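Local coordinates for DNA repair protein RECN (Deinococcus radiodurans, PDB 4ABX) that may take part in the recombinational repair of damaged DNA, as an ATP-binding, SMC-like protein whose coiled-coil domain is the part described here, at residues N139-T144 / V149-Q154. Residues are numbered along the deposited sequence; the frame is centred on the assembly and turned at random.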
loop_
_atom_site.group_PDB
_atom_site.type_symbol
_atom_site.label_atom_id
_atom_site.label_comp_id
_atom_site.label_asym_id
_atom_site.label_seq_id
_atom_site.Cartn_x
_atom_site.Cartn_y
_atom_site.Cartn_z
ATOM N N ASN A 139 -2.888 -1.406 49.576
ATOM C CA ASN A 139 -3.827 -2.527 49.498
ATOM C C ASN A 139 -3.915 -3.353 50.790
ATOM O O ASN A 139 -4.904 -4.058 51.021
ATOM C CB ASN A 139 -3.486 -3.443 48.317
ATOM C CG ASN A 139 -3.874 -2.837 46.970
ATOM O OD1 ASN A 139 -4.721 -1.944 46.896
ATOM N ND2 ASN A 139 -3.255 -3.325 45.899
ATOM N N LYS A 140 -2.881 -3.271 51.621
ATOM C CA LYS A 140 -2.863 -3.988 52.895
ATOM C C LYS A 140 -3.131 -3.068 54.088
ATOM O O LYS A 140 -3.842 -3.439 55.018
ATOM C CB LYS A 140 -1.515 -4.690 53.099
ATOM C CG LYS A 140 -1.108 -5.641 51.980
ATOM C CD LYS A 140 0.275 -6.237 52.250
ATOM C CE LYS A 140 0.735 -7.125 51.102
ATOM N NZ LYS A 140 2.107 -7.650 51.327
ATOM N N TYR A 141 -2.559 -1.869 54.049
ATOM C CA TYR A 141 -2.523 -0.996 55.214
ATOM C C TYR A 141 -3.147 0.378 54.977
ATOM O O TYR A 141 -3.094 1.240 55.860
ATOM C CB TYR A 141 -1.071 -0.793 55.662
ATOM C CG TYR A 141 -0.246 -2.052 55.748
ATOM C CD1 TYR A 141 -0.502 -3.006 56.725
ATOM C CD2 TYR A 141 0.808 -2.276 54.871
ATOM C CE1 TYR A 141 0.254 -4.157 56.815
ATOM C CE2 TYR A 141 1.577 -3.425 54.961
ATOM C CZ TYR A 141 1.290 -4.366 55.931
ATOM O OH TYR A 141 2.038 -5.514 56.026
ATOM N N GLY A 142 -3.731 0.574 53.792
ATOM C CA GLY A 142 -4.183 1.884 53.333
ATOM C C GLY A 142 -5.457 2.384 53.983
ATOM O O GLY A 142 -5.737 2.020 55.124
ATOM N N PRO A 143 -6.269 3.182 53.253
ATOM C CA PRO A 143 -6.248 3.524 51.818
ATOM C C PRO A 143 -5.113 4.438 51.340
ATOM O O PRO A 143 -4.628 4.254 50.225
ATOM C CB PRO A 143 -7.590 4.243 51.595
ATOM C CG PRO A 143 -8.370 4.098 52.881
ATOM C CD PRO A 143 -7.371 3.859 53.958
ATOM N N THR A 144 -4.715 5.420 52.141
ATOM C CA THR A 144 -3.701 6.383 51.708
ATOM C C THR A 144 -2.355 6.073 52.352
ATOM O O THR A 144 -2.288 5.294 53.301
ATOM C CB THR A 144 -4.101 7.823 52.074
ATOM O OG1 THR A 144 -4.088 7.970 53.499
ATOM C CG2 THR A 144 -5.496 8.148 51.543
ATOM N N VAL A 149 1.399 4.751 56.986
ATOM C CA VAL A 149 2.407 5.180 57.949
ATOM C C VAL A 149 1.852 5.054 59.367
ATOM O O VAL A 149 2.529 4.550 60.271
ATOM C CB VAL A 149 2.873 6.623 57.675
ATOM C CG1 VAL A 149 3.672 7.167 58.860
ATOM C CG2 VAL A 149 3.692 6.679 56.386
ATOM N N GLU A 150 0.615 5.506 59.550
ATOM C CA GLU A 150 -0.066 5.377 60.834
ATOM C C GLU A 150 -0.172 3.909 61.260
ATOM O O GLU A 150 0.104 3.567 62.418
ATOM C CB GLU A 150 -1.456 6.022 60.767
ATOM C CG GLU A 150 -2.316 5.812 62.007
ATOM C CD GLU A 150 -1.793 6.552 63.227
ATOM O OE1 GLU A 150 -0.906 7.419 63.071
ATOM O OE2 GLU A 150 -2.275 6.267 64.346
ATOM N N PHE A 151 -0.555 3.044 60.322
ATOM C CA PHE A 151 -0.671 1.616 60.607
ATOM C C PHE A 151 0.639 1.076 61.172
ATOM O O PHE A 151 0.637 0.327 62.143
ATOM C CB PHE A 151 -1.093 0.819 59.361
ATOM C CG PHE A 151 -1.335 -0.653 59.625
ATOM C CD1 PHE A 151 -0.278 -1.514 59.892
ATOM C CD2 PHE A 151 -2.619 -1.171 59.616
ATOM C CE1 PHE A 151 -0.502 -2.870 60.144
ATOM C CE2 PHE A 151 -2.850 -2.520 59.858
ATOM C CZ PHE A 151 -1.790 -3.368 60.125
ATOM N N GLY A 152 1.758 1.470 60.573
ATOM C CA GLY A 152 3.061 1.012 61.026
ATOM C C GLY A 152 3.458 1.537 62.397
ATOM O O GLY A 152 4.097 0.831 63.181
ATOM N N ALA A 153 3.099 2.788 62.680
ATOM C CA ALA A 153 3.371 3.385 63.985
ATOM C C ALA A 153 2.626 2.650 65.090
ATOM O O ALA A 153 3.194 2.337 66.139
ATOM C CB ALA A 153 3.000 4.869 63.985
ATOM N N GLN A 154 1.347 2.383 64.857
ATOM C CA GLN A 154 0.541 1.656 65.823
ATOM C C GLN A 154 1.065 0.237 65.986
ATOM O O GLN A 154 1.099 -0.302 67.094
ATOM C CB GLN A 154 -0.916 1.610 65.372
ATOM C CG GLN A 154 -1.535 2.968 65.151
ATOM C CD GLN A 154 -3.046 2.915 65.205
ATOM O OE1 GLN A 154 -3.619 1.989 65.783
ATOM N NE2 GLN A 154 -3.701 3.902 64.600
#
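Tyr141 and Phe151 meet at a break in the helical arm of the RecN coiled-coil domain, where helix 121-141 ends, the chain steps across through Gly142 and the cis peptide bond before Pro143, and helix 145-169, with Thr144 as its N-cap, runs on in roughly the same direction but displaced. The junction illustrates how the ends of two successive helices can be kept in contact across a short loop by one pair of aromatic rings, set against a third helix.

Along the second helix, the O of Val149, a turn in, accepts the backbone N-H of Ala153. Glu150 turns its carboxylate away from the junction and pairs along its own helix with Gln154, one turn later; the bond from Gln154 NE2 to Glu150 OE2 is 2.8 Å long, uses the anti lone pair of the acid and comes 22° out of the amide plane.

Phe151 carries the contact. With CG anti to its backbone N (chi1 -175°), its ring is thrown across to Tyr141, whose CG lies anti to its carbonyl carbon, beside the backbone N. The ring centroids of Tyr141 and Phe151 lie 4.7 Å apart, the planes inclined at 50°. Nearer the backbones, Tyr141 CB and Phe151 CB come to 4.0 Å. Gln20 and Ile24 of helix 6-27 touch both rings, and Glu23 of that helix accepts a hydrogen bond from Tyr141 OH and forms a salt bridge with Lys140, so a third helix completes the junction. An alanine in place of Phe151 would remove the ring and is likely to leave a gap beside Tyr141 and Ile24, with the tyrosine ring less firmly held on that side.

Lys140 CB lies over the centre of one face of the Tyr141 ring, while Tyr141 CD1 sits over the centre of one Phe151 face, 3.4 Å from Phe151 CE1.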